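Local coordinates for protein putative acetyl transferase (Pyrococcus furiosus, PDB 1VKC) that probably transfers acyl groups, such as acetyl from acetyl-CoA, as a putative member of the GNAT acetyltransferase family, at residues E21-L26 against F63-N68; T82-D87 against K127-V132; A111-A116 against V139-E144. One frame throughout, in Å; residues are numbered along the deposited sequence.

Contact 1. Residues E21-L26 against F63-N68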
loop_
_atom_site.group_PDB
_atom_site.type_symbol
_atom_site.label_atom_id
_atom_site.label_comp_id
_atom_site.label_asym_id
_atom_site.label_seq_id
_atom_site.Cartn_x
_atom_site.Cartn_y
_atom_site.Cartn_z
ATOM N N GLU A 21 11.964 8.412 7.830
ATOM C CA GLU A 21 11.838 7.040 7.330
ATOM C C GLU A 21 10.368 6.579 7.370
ATOM O O GLU A 21 9.869 5.995 6.404
ATOM C CB GLU A 21 12.730 6.082 8.125
ATOM N N GLU A 22 9.676 6.865 8.473
ATOM C CA GLU A 22 8.253 6.472 8.617
ATOM C C GLU A 22 7.351 7.239 7.657
ATOM O O GLU A 22 6.416 6.676 7.098
ATOM C CB GLU A 22 7.778 6.655 10.055
ATOM C CG GLU A 22 8.326 5.599 10.990
ATOM C CD GLU A 22 8.007 5.885 12.439
ATOM O OE1 GLU A 22 6.921 6.463 12.721
ATOM O OE2 GLU A 22 8.835 5.513 13.310
ATOM N N ILE A 23 7.659 8.524 7.458
ATOM C CA ILE A 23 6.961 9.356 6.468
ATOM C C ILE A 23 7.136 8.766 5.071
ATOM O O ILE A 23 6.179 8.588 4.335
ATOM C CB ILE A 23 7.520 10.801 6.508
ATOM C CG1 ILE A 23 7.182 11.467 7.852
ATOM C CG2 ILE A 23 6.967 11.626 5.336
ATOM C CD1 ILE A 23 7.953 12.764 8.109
ATOM N N LYS A 24 8.377 8.466 4.718
ATOM C CA LYS A 24 8.694 7.885 3.413
ATOM C C LYS A 24 7.855 6.610 3.162
ATOM O O LYS A 24 7.273 6.448 2.102
ATOM C CB LYS A 24 10.197 7.583 3.331
ATOM C CG LYS A 24 10.694 7.124 1.962
ATOM C CD LYS A 24 12.147 6.702 2.016
ATOM N N LYS A 25 7.771 5.727 4.157
ATOM C CA LYS A 25 7.035 4.461 3.995
ATOM C C LYS A 25 5.532 4.646 3.900
ATOM O O LYS A 25 4.862 3.960 3.126
ATOM C CB LYS A 25 7.394 3.479 5.105
ATOM C CG LYS A 25 8.761 2.838 4.905
ATOM C CD LYS A 25 9.324 2.281 6.230
ATOM C CE LYS A 25 10.459 1.316 5.982
ATOM N N LEU A 26 4.991 5.586 4.662
ATOM C CA LEU A 26 3.575 5.884 4.574
ATOM C C LEU A 26 3.222 6.509 3.209
ATOM O O LEU A 26 2.223 6.141 2.575
ATOM C CB LEU A 26 3.174 6.800 5.731
ATOM C CG LEU A 26 1.741 7.302 5.828
ATOM C CD1 LEU A 26 0.745 6.175 5.845
ATOM C CD2 LEU A 26 1.617 8.170 7.073
ATOM N N PHE A 63 9.737 19.172 7.700
ATOM C CA PHE A 63 8.649 18.259 7.948
ATOM C C PHE A 63 8.005 18.602 9.258
ATOM O O PHE A 63 8.699 18.882 10.241
ATOM C CB PHE A 63 9.177 16.838 8.045
ATOM C CG PHE A 63 9.684 16.275 6.764
ATOM C CD1 PHE A 63 8.836 15.582 5.912
ATOM C CD2 PHE A 63 11.029 16.351 6.446
ATOM C CE1 PHE A 63 9.306 15.030 4.742
ATOM C CE2 PHE A 63 11.508 15.799 5.276
ATOM C CZ PHE A 63 10.640 15.126 4.420
ATOM N N PHE A 64 6.670 18.585 9.289
ATOM C CA PHE A 64 5.920 18.524 10.557
ATOM C C PHE A 64 5.162 17.207 10.610
ATOM O O PHE A 64 4.649 16.747 9.591
ATOM C CB PHE A 64 4.932 19.666 10.693
ATOM C CG PHE A 64 5.573 21.004 10.883
ATOM C CD1 PHE A 64 6.064 21.385 12.136
ATOM C CD2 PHE A 64 5.688 21.890 9.823
ATOM C CE1 PHE A 64 6.653 22.653 12.328
ATOM C CE2 PHE A 64 6.283 23.146 10.004
ATOM C CZ PHE A 64 6.756 23.522 11.274
ATOM N N VAL A 65 5.067 16.619 11.798
ATOM C CA VAL A 65 4.267 15.423 11.978
ATOM C C VAL A 65 3.216 15.612 13.056
ATOM O O VAL A 65 3.414 16.383 14.006
ATOM C CB VAL A 65 5.148 14.176 12.294
ATOM C CG1 VAL A 65 6.034 13.839 11.102
ATOM C CG2 VAL A 65 5.990 14.384 13.552
ATOM N N ALA A 66 2.097 14.908 12.896
ATOM C CA ALA A 66 1.058 14.815 13.908
ATOM C C ALA A 66 1.264 13.473 14.599
ATOM O O ALA A 66 1.320 12.435 13.932
ATOM C CB ALA A 66 -0.314 14.868 13.273
ATOM N N LEU A 67 1.401 13.499 15.923
ATOM C CA LEU A 67 1.708 12.286 16.706
ATOM C C LEU A 67 0.629 12.074 17.742
ATOM O O LEU A 67 0.272 13.010 18.441
ATOM C CB LEU A 67 3.051 12.440 17.413
ATOM C CG LEU A 67 4.299 12.625 16.550
ATOM C CD1 LEU A 67 5.520 12.756 17.434
ATOM C CD2 LEU A 67 4.471 11.480 15.562
ATOM N N ASN A 68 0.101 10.851 17.845
ATOM C CA ASN A 68 -0.860 10.544 18.915
ATOM C C ASN A 68 -0.145 10.331 20.252
ATOM O O ASN A 68 1.080 10.476 20.335
ATOM C CB ASN A 68 -1.766 9.360 18.544
ATOM C CG ASN A 68 -1.043 8.022 18.544
ATOM O OD1 ASN A 68 0.148 7.924 18.854
ATOM N ND2 ASN A 68 -1.772 6.976 18.178
#

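Contact 2. Residues T82-D87 against K127-V132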
loop_
_atom_site.group_PDB
_atom_site.type_symbol
_atom_site.label_atom_id
_atom_site.label_comp_id
_atom_site.label_asym_id
_atom_site.label_seq_id
_atom_site.Cartn_x
_atom_site.Cartn_y
_atom_site.Cartn_z
ATOM N N THR A 82 11.760 27.428 -1.737
ATOM C CA THR A 82 12.394 27.567 -3.043
ATOM C C THR A 82 11.988 28.880 -3.684
ATOM O O THR A 82 11.424 29.757 -2.992
ATOM C CB THR A 82 12.064 26.323 -3.941
ATOM O OG1 THR A 82 12.735 26.430 -5.197
ATOM C CG2 THR A 82 10.584 26.275 -4.307
ATOM N N LEU A 83 12.332 29.070 -4.963
ATOM C CA LEU A 83 11.933 30.273 -5.702
ATOM C C LEU A 83 10.829 29.992 -6.692
ATOM O O LEU A 83 10.810 28.950 -7.335
ATOM C CB LEU A 83 13.114 30.897 -6.445
ATOM C CG LEU A 83 14.164 31.573 -5.574
ATOM C CD1 LEU A 83 15.414 31.847 -6.411
ATOM C CD2 LEU A 83 13.632 32.846 -4.948
ATOM N N ASP A 84 9.925 30.954 -6.838
ATOM C CA ASP A 84 8.814 30.842 -7.760
ATOM C C ASP A 84 9.309 31.007 -9.200
ATOM O O ASP A 84 10.039 31.944 -9.509
ATOM C CB ASP A 84 7.772 31.910 -7.444
ATOM C CG ASP A 84 6.434 31.604 -8.043
ATOM O OD1 ASP A 84 6.188 31.987 -9.200
ATOM O OD2 ASP A 84 5.547 30.979 -7.409
ATOM N N THR A 85 8.904 30.099 -10.084
ATOM C CA THR A 85 9.398 30.107 -11.479
ATOM C C THR A 85 8.790 31.210 -12.329
ATOM O O THR A 85 9.232 31.422 -13.464
ATOM C CB THR A 85 9.143 28.742 -12.167
ATOM O OG1 THR A 85 7.745 28.419 -12.113
ATOM C CG2 THR A 85 9.831 27.611 -11.434
ATOM N N VAL A 86 7.761 31.898 -11.821
ATOM C CA VAL A 86 7.121 32.992 -12.555
ATOM C C VAL A 86 7.391 34.355 -11.906
ATOM O O VAL A 86 7.695 35.331 -12.599
ATOM C CB VAL A 86 5.575 32.754 -12.698
ATOM C CG1 VAL A 86 4.901 33.908 -13.426
ATOM C CG2 VAL A 86 5.305 31.437 -13.422
ATOM N N ASP A 87 7.286 34.406 -10.575
ATOM C CA ASP A 87 7.423 35.660 -9.799
ATOM C C ASP A 87 8.797 35.871 -9.162
ATOM O O ASP A 87 9.087 36.970 -8.661
ATOM C CB ASP A 87 6.354 35.686 -8.688
ATOM C CG ASP A 87 4.950 35.864 -9.234
ATOM O OD1 ASP A 87 4.009 35.263 -8.679
ATOM O OD2 ASP A 87 4.700 36.610 -10.206
ATOM N N LYS A 127 4.488 33.085 -0.715
ATOM C CA LYS A 127 3.381 32.230 -1.104
ATOM C C LYS A 127 3.643 30.835 -0.608
ATOM O O LYS A 127 4.818 30.442 -0.410
ATOM C CB LYS A 127 3.243 32.139 -2.640
ATOM C CG LYS A 127 3.189 33.445 -3.364
ATOM C CD LYS A 127 2.754 33.282 -4.831
ATOM C CE LYS A 127 3.846 32.898 -5.735
ATOM N NZ LYS A 127 3.440 33.053 -7.215
ATOM N N ILE A 128 2.546 30.101 -0.406
ATOM C CA ILE A 128 2.538 28.635 -0.358
ATOM C C ILE A 128 2.036 28.166 -1.709
ATOM O O ILE A 128 1.032 28.680 -2.219
ATOM C CB ILE A 128 1.581 28.084 0.710
ATOM C CG1 ILE A 128 1.869 28.691 2.057
ATOM C CG2 ILE A 128 1.691 26.556 0.799
ATOM C CD1 ILE A 128 0.910 29.681 2.411
ATOM N N VAL A 129 2.735 27.187 -2.275
ATOM C CA VAL A 129 2.395 26.626 -3.582
ATOM C C VAL A 129 2.299 25.129 -3.456
ATOM O O VAL A 129 3.088 24.517 -2.756
ATOM C CB VAL A 129 3.480 27.012 -4.622
ATOM C CG1 VAL A 129 3.139 26.466 -6.012
ATOM C CG2 VAL A 129 3.647 28.537 -4.645
ATOM N N LEU A 130 1.320 24.522 -4.115
ATOM C CA LEU A 130 1.265 23.059 -4.170
ATOM C C LEU A 130 0.517 22.585 -5.418
ATOM O O LEU A 130 -0.148 23.366 -6.098
ATOM C CB LEU A 130 0.659 22.492 -2.872
ATOM C CG LEU A 130 -0.727 23.110 -2.527
ATOM C CD1 LEU A 130 -1.831 22.273 -3.163
ATOM C CD2 LEU A 130 -0.973 23.264 -1.064
ATOM N N ARG A 131 0.670 21.306 -5.714
ATOM C CA ARG A 131 0.027 20.687 -6.845
ATOM C C ARG A 131 -1.125 19.867 -6.330
ATOM O O ARG A 131 -0.950 19.095 -5.370
ATOM C CB ARG A 131 1.024 19.804 -7.612
ATOM C CG ARG A 131 0.411 18.801 -8.549
ATOM C CD ARG A 131 1.435 17.975 -9.320
ATOM N NE ARG A 131 0.748 16.966 -10.119
ATOM C CZ ARG A 131 1.286 16.298 -11.115
ATOM N NH1 ARG A 131 2.553 16.509 -11.482
ATOM N NH2 ARG A 131 0.545 15.396 -11.760
ATOM N N VAL A 132 -2.290 20.017 -6.964
ATOM C CA VAL A 132 -3.466 19.194 -6.676
ATOM C C VAL A 132 -4.006 18.600 -7.969
ATOM O O VAL A 132 -4.117 19.284 -8.990
ATOM C CB VAL A 132 -4.586 19.992 -5.919
ATOM C CG1 VAL A 132 -5.116 21.161 -6.753
ATOM C CG2 VAL A 132 -5.730 19.050 -5.507
HETATM O O HOH W 1 3.634 31.328 -9.826
#

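Contact 3. Residues A111-A116 against V139-E144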
loop_
_atom_site.group_PDB
_atom_site.type_symbol
_atom_site.label_atom_id
_atom_site.label_comp_id
_atom_site.label_asym_id
_atom_site.label_seq_id
_atom_site.Cartn_x
_atom_site.Cartn_y
_atom_site.Cartn_z
ATOM N N ALA A 111 -4.734 21.337 10.495
ATOM C CA ALA A 111 -3.756 21.829 11.453
ATOM C C ALA A 111 -2.314 21.771 10.924
ATOM O O ALA A 111 -1.514 22.683 11.183
ATOM C CB ALA A 111 -3.862 21.049 12.742
ATOM N N LEU A 112 -1.992 20.695 10.194
ATOM C CA LEU A 112 -0.668 20.519 9.594
ATOM C C LEU A 112 -0.404 21.631 8.594
ATOM O O LEU A 112 0.672 22.233 8.586
ATOM C CB LEU A 112 -0.550 19.132 8.930
ATOM C CG LEU A 112 -0.301 17.951 9.895
ATOM C CD1 LEU A 112 -0.594 16.613 9.220
ATOM C CD2 LEU A 112 1.132 17.981 10.429
ATOM N N LEU A 113 -1.393 21.929 7.762
ATOM C CA LEU A 113 -1.264 23.014 6.785
ATOM C C LEU A 113 -1.110 24.393 7.446
ATOM O O LEU A 113 -0.330 25.222 6.984
ATOM C CB LEU A 113 -2.452 23.021 5.833
ATOM C CG LEU A 113 -2.336 23.993 4.639
ATOM C CD1 LEU A 113 -1.084 23.731 3.860
ATOM C CD2 LEU A 113 -3.537 23.894 3.731
ATOM N N ARG A 114 -1.851 24.648 8.521
ATOM C CA ARG A 114 -1.671 25.914 9.256
ATOM C C ARG A 114 -0.249 26.024 9.774
ATOM O O ARG A 114 0.376 27.085 9.687
ATOM C CB ARG A 114 -2.651 26.035 10.435
ATOM C CG ARG A 114 -4.025 26.398 10.045
ATOM C CD ARG A 114 -4.861 26.941 11.226
ATOM N NE ARG A 114 -5.039 25.915 12.241
ATOM C CZ ARG A 114 -6.023 25.019 12.239
ATOM N NH1 ARG A 114 -6.081 24.133 13.179
ATOM N NH2 ARG A 114 -6.925 25.000 11.278
ATOM N N LYS A 115 0.279 24.928 10.310
ATOM C CA LYS A 115 1.665 24.939 10.831
ATOM C C LYS A 115 2.684 25.226 9.717
ATOM O O LYS A 115 3.621 26.005 9.894
ATOM C CB LYS A 115 1.996 23.620 11.523
ATOM C CG LYS A 115 3.135 23.728 12.517
ATOM N N ALA A 116 2.483 24.583 8.565
ATOM C CA ALA A 116 3.301 24.798 7.396
ATOM C C ALA A 116 3.258 26.254 6.921
ATOM O O ALA A 116 4.291 26.845 6.649
ATOM C CB ALA A 116 2.850 23.841 6.255
ATOM N N VAL A 139 -9.348 19.857 -4.238
ATOM C CA VAL A 139 -9.291 21.205 -4.836
ATOM C C VAL A 139 -10.124 22.216 -4.004
ATOM O O VAL A 139 -9.621 23.276 -3.637
ATOM C CB VAL A 139 -9.729 21.213 -6.316
ATOM C CG1 VAL A 139 -9.813 22.634 -6.858
ATOM C CG2 VAL A 139 -8.755 20.396 -7.164
ATOM N N LYS A 140 -11.370 21.859 -3.680
ATOM C CA LYS A 140 -12.243 22.724 -2.865
ATOM C C LYS A 140 -11.724 22.900 -1.437
ATOM O O LYS A 140 -11.909 23.954 -0.828
ATOM C CB LYS A 140 -13.678 22.174 -2.829
ATOM N N TRP A 141 -11.078 21.867 -0.913
ATOM C CA TRP A 141 -10.498 21.913 0.418
ATOM C C TRP A 141 -9.418 23.005 0.469
ATOM O O TRP A 141 -9.364 23.788 1.412
ATOM C CB TRP A 141 -9.914 20.545 0.786
ATOM C CG TRP A 141 -9.500 20.391 2.226
ATOM C CD1 TRP A 141 -10.307 20.071 3.278
ATOM C CD2 TRP A 141 -8.172 20.510 2.762
ATOM N NE1 TRP A 141 -9.575 20.010 4.440
ATOM C CE2 TRP A 141 -8.259 20.271 4.155
ATOM C CE3 TRP A 141 -6.917 20.813 2.211
ATOM C CZ2 TRP A 141 -7.142 20.312 5.001
ATOM C CZ3 TRP A 141 -5.798 20.852 3.059
ATOM C CH2 TRP A 141 -5.924 20.602 4.437
ATOM N N TYR A 142 -8.595 23.086 -0.563
ATOM C CA TYR A 142 -7.588 24.152 -0.639
ATOM C C TYR A 142 -8.222 25.500 -0.934
ATOM O O TYR A 142 -7.858 26.509 -0.328
ATOM C CB TYR A 142 -6.487 23.803 -1.664
ATOM C CG TYR A 142 -5.592 22.686 -1.181
ATOM C CD1 TYR A 142 -5.681 21.411 -1.722
ATOM C CD2 TYR A 142 -4.679 22.899 -0.164
ATOM C CE1 TYR A 142 -4.857 20.361 -1.258
ATOM C CE2 TYR A 142 -3.848 21.875 0.291
ATOM C CZ TYR A 142 -3.943 20.616 -0.247
ATOM O OH TYR A 142 -3.118 19.609 0.221
ATOM N N GLU A 143 -9.185 25.534 -1.855
ATOM C CA GLU A 143 -9.868 26.790 -2.165
ATOM C C GLU A 143 -10.496 27.431 -0.918
ATOM O O GLU A 143 -10.468 28.663 -0.753
ATOM C CB GLU A 143 -10.905 26.595 -3.294
ATOM C CG GLU A 143 -10.253 26.329 -4.649
ATOM C CD GLU A 143 -11.242 25.929 -5.733
ATOM O OE1 GLU A 143 -12.346 25.399 -5.408
ATOM O OE2 GLU A 143 -10.907 26.138 -6.918
ATOM N N GLU A 144 -11.038 26.593 -0.033
ATOM C CA GLU A 144 -11.647 27.062 1.224
ATOM C C GLU A 144 -10.634 27.785 2.103
ATOM O O GLU A 144 -11.004 28.644 2.901
ATOM C CB GLU A 144 -12.251 25.881 2.022
ATOM C CG GLU A 144 -13.602 25.407 1.547
ATOM C CD GLU A 144 -14.136 24.244 2.373
ATOM O OE1 GLU A 144 -13.443 23.769 3.298
ATOM O OE2 GLU A 144 -15.240 23.791 2.084
#

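Contact 1. Residues E21-L26 against F63-N68
Ile23 reaches from helix 20-31 onto strand 60-68 and fills the angle between Phe63 and Val65, two side chains that both point toward the helix. From its CB the chain divides. The short branch, CG2, leans toward the Phe63 ring, with CE1 of Phe63 4.2 Å from CG2 of Ile23. On the longer branch, CG1 lies beside the backbone N (chi1 -66°) and passes CG1 of Val65. The nearly extended chi2 of 167° then carries the tip to the strand, where CD1 of Ile23 lies 3.7 Å from CD1 of Phe63. The same methyl touches Val65, its CD1 standing 3.7 Å from Val65 CG1, and thus bridges two residues spaced two apart on one face of the strand. With an alanine in place of Ile23 the bridging methyl is gone, which would probably open a gap between Phe63 and Val65 and leave the ring freer to move. All three residues are buried; Phe63 also stacks with Trp78, and Ile23 meets His76 on strand 73-83. Such aliphatic and aromatic packing of a helix across a sheet face fits the first helix of the GNAT fold, which follows the opening strand 11-15.

Contact 2. Residues T82-D87 against K127-V132
Lys127, at the start of the 127-132 segment, sends its side chain across to the turn that follows strand 73-83 and meets two aspartates there. Its chain is bent at chi3 (-82°), which swings NZ between Asp84 and Asp87, and the side chains of both run at about a right angle to it. The shorter salt bridge joins Lys127 NZ to Asp87 OD1 at 2.7 Å, the ammonium approaching on the anti side, 15° out of the carboxylate plane. A second, with a weak hydrogen bond, runs from Lys127 NZ to Asp84 OD2 at 3.0 Å. One water links the same pair again, accepting from NZ of Lys127 and donating to OD1 of Asp84 at 2.7 Å. That OD1 is also held by its own turn: the bond from Val86 N (3.1 Å) closes an Asx turn, and that from Asp87 N (3.0 Å) extends it to an Asx motif, the two reaching Asp84 OD1 from opposite faces of its plane. The buried carboxylate is therefore fixed in rotation by the backbone while its other oxygen faces the lysine, whose charge probably helps offset the two neighbouring aspartates. Two residues on, Val129 adds an apolar border, its CG2 4.1 Å from Asp84 OD2. Leu130 turns instead to Tyr142 on helix 138-144, and Arg131 forms a salt bridge with Glu133. Strand 128-130 thus lies at the sheet edge, parallel to strand 90-99 and joined to it by backbone hydrogen bonds of Lys127 and Val129, with helix 138-144 against Leu130.

Contact 3. Residues A111-A116 against V139-E144
The contact is an apolar meeting of two helices, 108-122 and 138-144, on one side of the central sheet, with Leu113 of the first helix touching Trp141 and Tyr142 of the second. One methyl does the work. CD2 of Leu113 lies 3.8 Å from CZ3 of Trp141 and also approaches its CH2, so it meets the six-membered part of the indole. The same methyl is 4.0 Å from CE2 of Tyr142, and the two aromatic side chains receive it together. The Leu113 and Trp141 side chains run antiparallel alongside one another, whereas Tyr142 lies at a slant to Leu113. The aromatic side chains leave the helix by different routes: chi1 of -170° swings the indole of Trp141 away from its backbone N, whereas chi1 of -71° keeps Tyr142 CG beside its own. These settings bring the rings together, with CE3 of Trp141 3.7 Å above the centre of the Tyr142 ring and CE2 of Tyr142 at the edge of the indole, in its plane. Trp141 also makes a cation-pi contact with Arg145, and Ile97 of strand 90-99 touches both Leu113 and Tyr142, tying the pair of helices to the sheet. The arrangement fits the C-terminal half of the GNAT fold, in which the third and fourth helices of the core pack on the same sheet face, flanking the fifth strand in sequence.

Overall arrangement
Contact 1 closes before contacts 2 and 3 begin, and these two alternate along the chain: helix 108-122, strand 128-130 and helix 138-144 follow one another. All three are built on or against one mixed five-stranded sheet. Strand 60-68 lies between the helices of contacts 1 and 3, since Phe64, turned from helix 20-31, packs on Lys115. Contacts 1 and 2 lie about 23 Å apart between centres; contact 3 lies, centre to centre, about 18 Å from contact 1 and about 15 Å from contact 2, which it meets through Leu130 and Tyr142. Contact 1 covers one sheet face, contact 3 lies on the other, and contact 2 ties outermost strand 128-130 to the turn after strand 73-83, as expected for a GNAT-type core.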